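Local coordinates for glycine cleavage system transcriptional repressor, putative (Vibrio cholerae, PDB 1U8S), which probably represses transcription of the glycine cleavage system genes and carries two ACT domains, at residues T89-K103 against N139-S151. Sequence-based numbering, arbitrary orientation.
Sequences THAYTVEVYVESDDK and NQFHIAISARVDS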
ATOM      1  N   THR B  89      -6.198   7.595  13.320  1.00 71.35           N
ATOM      2  CA  THR B  89      -7.498   7.444  12.680  1.00 67.79           C
ATOM      3  C   THR B  89      -7.634   8.573  11.676  1.00 64.76           C
ATOM      4  O   THR B  89      -7.275   9.711  11.971  1.00 64.79           O
ATOM      5  CB  THR B  89      -8.647   7.536  13.708  1.00 68.93           C
ATOM      6  OG1 THR B  89      -8.453   8.685  14.544  1.00 70.09           O
ATOM      7  CG2 THR B  89      -8.691   6.286  14.575  1.00 68.42           C
ATOM      8  N   HIS B  90      -8.129   8.262  10.483  1.00 61.99           N
ATOM      9  CA  HIS B  90      -8.285   9.298   9.475  1.00 57.74           C
ATOM     10  C   HIS B  90      -9.750   9.515   9.114  1.00 55.62           C
ATOM     11  O   HIS B  90     -10.503   8.566   8.896  1.00 54.49           O
ATOM     12  CB  HIS B  90      -7.433   8.965   8.238  1.00 58.61           C
ATOM     13  CG  HIS B  90      -8.081   8.030   7.260  1.00 57.24           C
ATOM     14  ND1 HIS B  90      -8.870   8.475   6.217  1.00 56.53           N
ATOM     15  CD2 HIS B  90      -7.989   6.688   7.114  1.00 55.68           C
ATOM     16  CE1 HIS B  90      -9.228   7.448   5.467  1.00 55.32           C
ATOM     17  NE2 HIS B  90      -8.706   6.351   5.990  1.00 56.28           N
ATOM     18  N   ALA B  91     -10.141  10.784   9.067  1.00 53.34           N
ATOM     19  CA  ALA B  91     -11.509  11.168   8.766  1.00 49.89           C
ATOM     20  C   ALA B  91     -11.729  11.458   7.290  1.00 49.14           C
ATOM     21  O   ALA B  91     -12.854  11.412   6.793  1.00 49.87           O
ATOM     22  CB  ALA B  91     -11.875  12.382   9.577  1.00 50.16           C
ATOM     23  N   TYR B  92     -10.663  11.775   6.579  1.00 46.11           N
ATOM     24  CA  TYR B  92     -10.819  12.069   5.171  1.00 44.83           C
ATOM     25  C   TYR B  92      -9.650  11.587   4.367  1.00 42.61           C
ATOM     26  O   TYR B  92      -8.568  11.306   4.893  1.00 41.65           O
ATOM     27  CB  TYR B  92     -10.963  13.566   4.938  1.00 46.60           C
ATOM     28  CG  TYR B  92     -12.260  14.159   5.413  1.00 49.27           C
ATOM     29  CD1 TYR B  92     -13.338  14.324   4.541  1.00 49.94           C
ATOM     30  CD2 TYR B  92     -12.399  14.597   6.725  1.00 50.27           C
ATOM     31  CE1 TYR B  92     -14.528  14.926   4.973  1.00 51.42           C
ATOM     32  CE2 TYR B  92     -13.578  15.195   7.168  1.00 51.55           C
ATOM     33  CZ  TYR B  92     -14.635  15.362   6.291  1.00 52.97           C
ATOM     34  OH  TYR B  92     -15.778  15.990   6.740  1.00 55.04           O
ATOM     35  N   THR B  93      -9.902  11.491   3.076  1.00 40.59           N
ATOM     36  CA  THR B  93      -8.908  11.098   2.109  1.00 40.43           C
ATOM     37  C   THR B  93      -8.961  12.237   1.128  1.00 39.99           C
ATOM     38  O   THR B  93     -10.013  12.514   0.561  1.00 41.95           O
ATOM     39  CB  THR B  93      -9.296   9.803   1.345  1.00 40.37           C
ATOM     40  OG1 THR B  93      -9.067   8.660   2.174  1.00 38.85           O
ATOM     41  CG2 THR B  93      -8.472   9.676   0.065  1.00 39.78           C
ATOM     42  N   VAL B  94      -7.852  12.930   0.951  1.00 39.92           N
ATOM     43  CA  VAL B  94      -7.843  13.999  -0.019  1.00 39.41           C
ATOM     44  C   VAL B  94      -7.144  13.424  -1.231  1.00 39.21           C
ATOM     45  O   VAL B  94      -6.099  12.779  -1.104  1.00 40.99           O
ATOM     46  CB  VAL B  94      -7.069  15.250   0.481  1.00 40.14           C
ATOM     47  CG1 VAL B  94      -7.468  15.561   1.909  1.00 42.37           C
ATOM     48  CG2 VAL B  94      -5.578  15.026   0.397  1.00 38.97           C
ATOM     49  N   GLU B  95      -7.742  13.616  -2.396  1.00 38.27           N
ATOM     50  CA  GLU B  95      -7.148  13.156  -3.635  1.00 40.58           C
ATOM     51  C   GLU B  95      -6.737  14.409  -4.389  1.00 40.07           C
ATOM     52  O   GLU B  95      -7.548  15.308  -4.588  1.00 39.43           O
ATOM     53  CB  GLU B  95      -8.158  12.384  -4.470  1.00 41.28           C
ATOM     54  CG  GLU B  95      -8.857  11.294  -3.719  1.00 45.97           C
ATOM     55  CD  GLU B  95      -9.843  10.546  -4.591  1.00 49.56           C
ATOM     56  OE1 GLU B  95     -10.488  11.184  -5.457  1.00 49.64           O
ATOM     57  OE2 GLU B  95      -9.983   9.319  -4.400  1.00 53.53           O
ATOM     58  N   VAL B  96      -5.477  14.474  -4.798  1.00 40.64           N
ATOM     59  CA  VAL B  96      -4.988  15.631  -5.529  1.00 40.20           C
ATOM     60  C   VAL B  96      -4.602  15.234  -6.941  1.00 40.23           C
ATOM     61  O   VAL B  96      -4.138  14.117  -7.178  1.00 40.03           O
ATOM     62  CB  VAL B  96      -3.758  16.250  -4.834  1.00 40.23           C
ATOM     63  CG1 VAL B  96      -3.038  17.177  -5.784  1.00 42.08           C
ATOM     64  CG2 VAL B  96      -4.193  17.009  -3.603  1.00 42.14           C
ATOM     65  N   TYR B  97      -4.806  16.151  -7.879  1.00 40.59           N
ATOM     66  CA  TYR B  97      -4.454  15.901  -9.265  1.00 41.31           C
ATOM     67  C   TYR B  97      -3.831  17.157  -9.850  1.00 40.75           C
ATOM     68  O   TYR B  97      -4.486  18.188  -9.989  1.00 40.68           O
ATOM     69  CB  TYR B  97      -5.681  15.507 -10.081  1.00 43.64           C
ATOM     70  CG  TYR B  97      -5.292  14.692 -11.281  1.00 49.37           C
ATOM     71  CD1 TYR B  97      -4.842  13.382 -11.126  1.00 52.20           C
ATOM     72  CD2 TYR B  97      -5.294  15.241 -12.567  1.00 51.33           C
ATOM     73  CE1 TYR B  97      -4.396  12.625 -12.219  1.00 54.82           C
ATOM     74  CE2 TYR B  97      -4.849  14.494 -13.673  1.00 53.81           C
ATOM     75  CZ  TYR B  97      -4.403  13.185 -13.485  1.00 54.95           C
ATOM     76  OH  TYR B  97      -3.968  12.426 -14.545  1.00 58.82           O
ATOM     77  N   VAL B  98      -2.555  17.064 -10.191  1.00 39.81           N
ATOM     78  CA  VAL B  98      -1.843  18.200 -10.734  1.00 40.14           C
ATOM     79  C   VAL B  98      -1.407  17.918 -12.152  1.00 40.56           C
ATOM     80  O   VAL B  98      -0.949  16.825 -12.449  1.00 41.28           O
ATOM     81  CB  VAL B  98      -0.598  18.522  -9.866  1.00 40.38           C
ATOM     82  CG1 VAL B  98       0.240  19.623 -10.515  1.00 37.08           C
ATOM     83  CG2 VAL B  98      -1.041  18.938  -8.468  1.00 38.26           C
ATOM     84  N   GLU B  99      -1.548  18.906 -13.026  1.00 42.53           N
ATOM     85  CA  GLU B  99      -1.140  18.755 -14.419  1.00 44.91           C
ATOM     86  C   GLU B  99      -0.245  19.921 -14.816  1.00 46.07           C
ATOM     87  O   GLU B  99      -0.556  21.069 -14.516  1.00 45.97           O
ATOM     88  CB  GLU B  99      -2.363  18.711 -15.333  1.00 46.43           C
ATOM     89  CG  GLU B  99      -3.216  17.465 -15.175  1.00 52.70           C
ATOM     90  CD  GLU B  99      -4.549  17.574 -15.891  1.00 55.29           C
ATOM     91  OE1 GLU B  99      -5.250  16.545 -16.005  1.00 57.68           O
ATOM     92  OE2 GLU B  99      -4.896  18.693 -16.333  1.00 56.10           O
ATOM     93  N   SER B 100       0.864  19.615 -15.485  1.00 46.66           N
ATOM     94  CA  SER B 100       1.803  20.628 -15.926  1.00 48.25           C
ATOM     95  C   SER B 100       2.414  20.236 -17.254  1.00 51.52           C
ATOM     96  O   SER B 100       2.208  19.127 -17.733  1.00 51.77           O
ATOM     97  CB  SER B 100       2.920  20.801 -14.900  1.00 47.60           C
ATOM     98  OG  SER B 100       3.892  21.726 -15.368  1.00 44.42           O
ATOM     99  N   ASP B 101       3.166  21.147 -17.856  1.00 54.94           N
ATOM    100  CA  ASP B 101       3.821  20.843 -19.115  1.00 60.47           C
ATOM    101  C   ASP B 101       5.289  20.594 -18.806  1.00 61.85           C
ATOM    102  O   ASP B 101       5.996  19.970 -19.586  1.00 64.41           O
ATOM    103  CB  ASP B 101       3.694  22.008 -20.087  1.00 62.34           C
ATOM    104  CG  ASP B 101       4.375  23.257 -19.578  1.00 65.08           C
ATOM    105  OD1 ASP B 101       3.907  23.816 -18.562  1.00 65.40           O
ATOM    106  OD2 ASP B 101       5.378  23.667 -20.195  1.00 67.00           O
ATOM    107  N   ASP B 102       5.732  21.099 -17.658  1.00 63.72           N
ATOM    108  CA  ASP B 102       7.112  20.938 -17.194  1.00 65.46           C
ATOM    109  C   ASP B 102       7.094  19.968 -16.027  1.00 64.37           C
ATOM    110  O   ASP B 102       6.275  20.120 -15.122  1.00 65.02           O
ATOM    111  CB  ASP B 102       7.686  22.274 -16.693  1.00 67.52           C
ATOM    112  CG  ASP B 102       8.329  23.098 -17.796  1.00 70.24           C
ATOM    113  OD1 ASP B 102       8.706  24.258 -17.508  1.00 71.21           O
ATOM    114  OD2 ASP B 102       8.468  22.590 -18.934  1.00 70.88           O
ATOM    115  N   LYS B 103       7.984  18.983 -16.025  1.00 62.29           N
ATOM    116  CA  LYS B 103       7.991  18.047 -14.911  1.00 61.11           C
ATOM    117  C   LYS B 103       9.131  18.330 -13.937  1.00 60.25           C
ATOM    118  O   LYS B 103       9.170  17.773 -12.844  1.00 60.98           O
ATOM    119  CB  LYS B 103       8.080  16.602 -15.413  1.00 61.18           C
ATOM    120  CG  LYS B 103       9.469  16.137 -15.826  1.00 61.85           C
ATOM    121  CD  LYS B 103       9.515  14.613 -15.898  1.00 63.45           C
ATOM    122  CE  LYS B 103      10.924  14.079 -16.129  1.00 63.11           C
ATOM    123  NZ  LYS B 103      10.964  12.586 -16.061  1.00 63.27           N
ATOM    124  N   ASN B 139       2.737  15.379 -24.173  1.00 69.73           N
ATOM    125  CA  ASN B 139       3.801  16.233 -23.653  1.00 69.25           C
ATOM    126  C   ASN B 139       3.448  16.859 -22.300  1.00 67.89           C
ATOM    127  O   ASN B 139       4.076  17.836 -21.876  1.00 68.84           O
ATOM    128  CB  ASN B 139       4.129  17.338 -24.665  1.00 70.06           C
ATOM    129  CG  ASN B 139       2.898  18.100 -25.110  1.00 70.63           C
ATOM    130  OD1 ASN B 139       1.990  17.531 -25.724  1.00 71.79           O
ATOM    131  ND2 ASN B 139       2.857  19.394 -24.799  1.00 70.61           N
ATOM    132  N   GLN B 140       2.445  16.303 -21.627  1.00 64.34           N
ATOM    133  CA  GLN B 140       2.046  16.816 -20.322  1.00 61.63           C
ATOM    134  C   GLN B 140       2.438  15.875 -19.184  1.00 58.61           C
ATOM    135  O   GLN B 140       2.548  14.661 -19.372  1.00 59.42           O
ATOM    136  CB  GLN B 140       0.541  17.063 -20.279  1.00 61.50           C
ATOM    137  CG  GLN B 140       0.130  18.465 -20.688  1.00 63.27           C
ATOM    138  CD  GLN B 140      -1.364  18.664 -20.584  1.00 64.45           C
ATOM    139  OE1 GLN B 140      -1.956  18.450 -19.528  1.00 64.44           O
ATOM    140  NE2 GLN B 140      -1.987  19.071 -21.682  1.00 66.98           N
ATOM    141  N   PHE B 141       2.647  16.446 -18.003  1.00 53.57           N
ATOM    142  CA  PHE B 141       3.031  15.670 -16.830  1.00 49.56           C
ATOM    143  C   PHE B 141       1.885  15.700 -15.814  1.00 46.95           C
ATOM    144  O   PHE B 141       1.423  16.782 -15.448  1.00 44.27           O
ATOM    145  CB  PHE B 141       4.294  16.278 -16.216  1.00 49.23           C
ATOM    146  CG  PHE B 141       4.945  15.405 -15.183  1.00 50.10           C
ATOM    147  CD1 PHE B 141       5.585  14.225 -15.552  1.00 48.80           C
ATOM    148  CD2 PHE B 141       4.917  15.759 -13.839  1.00 48.80           C
ATOM    149  CE1 PHE B 141       6.188  13.411 -14.600  1.00 48.31           C
ATOM    150  CE2 PHE B 141       5.515  14.950 -12.883  1.00 49.53           C
ATOM    151  CZ  PHE B 141       6.153  13.772 -13.268  1.00 48.19           C
ATOM    152  N   HIS B 142       1.423  14.525 -15.374  1.00 42.71           N
ATOM    153  CA  HIS B 142       0.328  14.438 -14.398  1.00 41.44           C
ATOM    154  C   HIS B 142       0.748  13.803 -13.069  1.00 39.26           C
ATOM    155  O   HIS B 142       1.352  12.727 -13.038  1.00 40.09           O
ATOM    156  CB  HIS B 142      -0.864  13.627 -14.948  1.00 42.58           C
ATOM    157  CG  HIS B 142      -1.513  14.221 -16.161  1.00 46.39           C
ATOM    158  ND1 HIS B 142      -2.780  13.862 -16.575  1.00 47.14           N
ATOM    159  CD2 HIS B 142      -1.067  15.125 -17.068  1.00 47.28           C
ATOM    160  CE1 HIS B 142      -3.084  14.519 -17.681  1.00 47.59           C
ATOM    161  NE2 HIS B 142      -2.062  15.291 -18.002  1.00 46.71           N
ATOM    162  N   ILE B 143       0.413  14.470 -11.973  1.00 36.92           N
ATOM    163  CA  ILE B 143       0.722  13.971 -10.633  1.00 34.17           C
ATOM    164  C   ILE B 143      -0.593  13.601  -9.948  1.00 32.37           C
ATOM    165  O   ILE B 143      -1.580  14.326 -10.045  1.00 32.35           O
ATOM    166  CB  ILE B 143       1.465  15.057  -9.783  1.00 33.13           C
ATOM    167  CG1 ILE B 143       2.814  15.393 -10.436  1.00 31.92           C
ATOM    168  CG2 ILE B 143       1.681  14.569  -8.348  1.00 31.01           C
ATOM    169  CD1 ILE B 143       3.612  16.499  -9.729  1.00 29.60           C
ATOM    170  N   ALA B 144      -0.620  12.454  -9.283  1.00 33.04           N
ATOM    171  CA  ALA B 144      -1.821  12.018  -8.561  1.00 33.82           C
ATOM    172  C   ALA B 144      -1.408  11.548  -7.171  1.00 32.92           C
ATOM    173  O   ALA B 144      -0.620  10.610  -7.029  1.00 33.80           O
ATOM    174  CB  ALA B 144      -2.530  10.896  -9.309  1.00 31.46           C
ATOM    175  N   ILE B 145      -1.944  12.205  -6.154  1.00 31.31           N
ATOM    176  CA  ILE B 145      -1.612  11.876  -4.775  1.00 32.76           C
ATOM    177  C   ILE B 145      -2.862  11.633  -3.933  1.00 33.31           C
ATOM    178  O   ILE B 145      -3.872  12.326  -4.088  1.00 34.72           O
ATOM    179  CB  ILE B 145      -0.808  13.042  -4.110  1.00 32.86           C
ATOM    180  CG1 ILE B 145       0.578  13.166  -4.758  1.00 33.87           C
ATOM    181  CG2 ILE B 145      -0.716  12.834  -2.586  1.00 31.89           C
ATOM    182  CD1 ILE B 145       1.291  14.475  -4.451  1.00 30.51           C
ATOM    183  N   SER B 146      -2.788  10.655  -3.038  1.00 33.11           N
ATOM    184  CA  SER B 146      -3.896  10.365  -2.126  1.00 35.16           C
ATOM    185  C   SER B 146      -3.340  10.528  -0.730  1.00 35.13           C
ATOM    186  O   SER B 146      -2.306   9.942  -0.401  1.00 34.61           O
ATOM    187  CB  SER B 146      -4.425   8.938  -2.312  1.00 34.84           C
ATOM    188  OG  SER B 146      -5.215   8.855  -3.490  1.00 37.29           O
ATOM    189  N   ALA B 147      -4.013  11.324   0.092  1.00 35.00           N
ATOM    190  CA  ALA B 147      -3.530  11.537   1.448  1.00 36.69           C
ATOM    191  C   ALA B 147      -4.669  11.506   2.441  1.00 39.28           C
ATOM    192  O   ALA B 147      -5.811  11.801   2.111  1.00 40.45           O
ATOM    193  CB  ALA B 147      -2.784  12.858   1.548  1.00 36.11           C
ATOM    194  N   ARG B 148      -4.342  11.144   3.671  1.00 42.45           N
ATOM    195  CA  ARG B 148      -5.335  11.052   4.712  1.00 43.21           C
ATOM    196  C   ARG B 148      -5.125  12.114   5.772  1.00 43.82           C
ATOM    197  O   ARG B 148      -4.014  12.292   6.270  1.00 44.10           O
ATOM    198  CB  ARG B 148      -5.280   9.660   5.333  1.00 43.12           C
ATOM    199  CG  ARG B 148      -5.622   8.555   4.348  1.00 43.68           C
ATOM    200  CD  ARG B 148      -5.417   7.192   4.964  1.00 47.37           C
ATOM    201  NE  ARG B 148      -5.802   6.106   4.069  1.00 51.90           N
ATOM    202  CZ  ARG B 148      -5.610   4.817   4.334  1.00 53.76           C
ATOM    203  NH1 ARG B 148      -5.033   4.453   5.477  1.00 53.71           N
ATOM    204  NH2 ARG B 148      -5.990   3.896   3.453  1.00 52.88           N
ATOM    205  N   VAL B 149      -6.196  12.832   6.092  1.00 45.29           N
ATOM    206  CA  VAL B 149      -6.154  13.859   7.126  1.00 47.83           C
ATOM    207  C   VAL B 149      -7.153  13.493   8.214  1.00 49.57           C
ATOM    208  O   VAL B 149      -8.188  12.873   7.943  1.00 50.64           O
ATOM    209  CB  VAL B 149      -6.526  15.221   6.563  1.00 48.04           C
ATOM    210  CG1 VAL B 149      -5.609  15.547   5.400  1.00 48.48           C
ATOM    211  CG2 VAL B 149      -7.978  15.231   6.137  1.00 47.34           C
ATOM    212  N   ASP B 150      -6.844  13.859   9.449  1.00 50.99           N
ATOM    213  CA  ASP B 150      -7.749  13.549  10.540  1.00 51.61           C
ATOM    214  C   ASP B 150      -8.844  14.605  10.646  1.00 51.71           C
ATOM    215  O   ASP B 150      -8.943  15.495   9.804  1.00 51.51           O
ATOM    216  CB  ASP B 150      -6.972  13.428  11.849  1.00 52.64           C
ATOM    217  CG  ASP B 150      -6.118  14.642  12.134  1.00 54.28           C
ATOM    218  OD1 ASP B 150      -5.033  14.467  12.721  1.00 55.54           O
ATOM    219  OD2 ASP B 150      -6.530  15.768  11.787  1.00 55.12           O
ATOM    220  N   SER B 151      -9.671  14.491  11.677  1.00 53.15           N
ATOM    221  CA  SER B 151     -10.777  15.423  11.903  1.00 53.37           C
ATOM    222  C   SER B 151     -10.305  16.829  12.299  1.00 52.46           C
ATOM    223  O   SER B 151     -11.011  17.816  12.076  1.00 51.22           O
ATOM    224  CB  SER B 151     -11.688  14.860  12.993  1.00 54.30           C
ATOM    225  OG  SER B 151     -10.931  14.556  14.155  1.00 56.12           O
TER
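Tyr92 pairs with Val149 at one end and Ser100 with Phe141 at the other, and between them paired backbone bonds join the antiparallel strands 92-100 and 141-149. The Phe141 N to Ser100 O bond is short, 2.7 Å, and almost straight at 175°. At the other end a classic beta bulge sets Ala91 and Tyr92 both against Val149: Tyr92 N makes the regular bond to Val149 O, while Ala91 N reaches the same oxygen only weakly. Tyr92 O is gripped twice, by Val149 N and by His90 ND1 (3.1 Å), which come from opposite faces of its carbonyl plane.

These are the two central strands of a four-stranded sheet ordered 120-128, 141-149, 92-100, 172-179, the ferredoxin-like βαββαβ fold of an ACT domain. Helices 107-116 and 155-168 cover the face bearing Val94, Val96, Val98, Ile143, Ile145 and Ala147. There Val94 CG2 meets Ala147 CB at 3.7 Å, and Val94 CG1 touches Val149 CG1.

Mostly polar and aromatic groups occupy the other face, with Ala144 CB beside Tyr97 CD1. Tyr97 CG lies anti to the backbone N (chi1 -155°), and the ring reaches diagonally to His142, where OH and ND1 share a hydrogen bond of 2.8 Å at the imidazole edge. Glu99 lays CG over the centre of one face of that imidazole, a CH-pi contact 3.6 Å from its centroid.

Two further CH-pi contacts sit near the strand ends. Arg148 CD rides 3.5 Å from the His90 ring centroid, its guanidinium nearly parallel to the imidazole (10°). Lys103 CB presses on one face of Phe141, 3.4 Å from CG, and the lysine continues toward Gly31 of the second subunit.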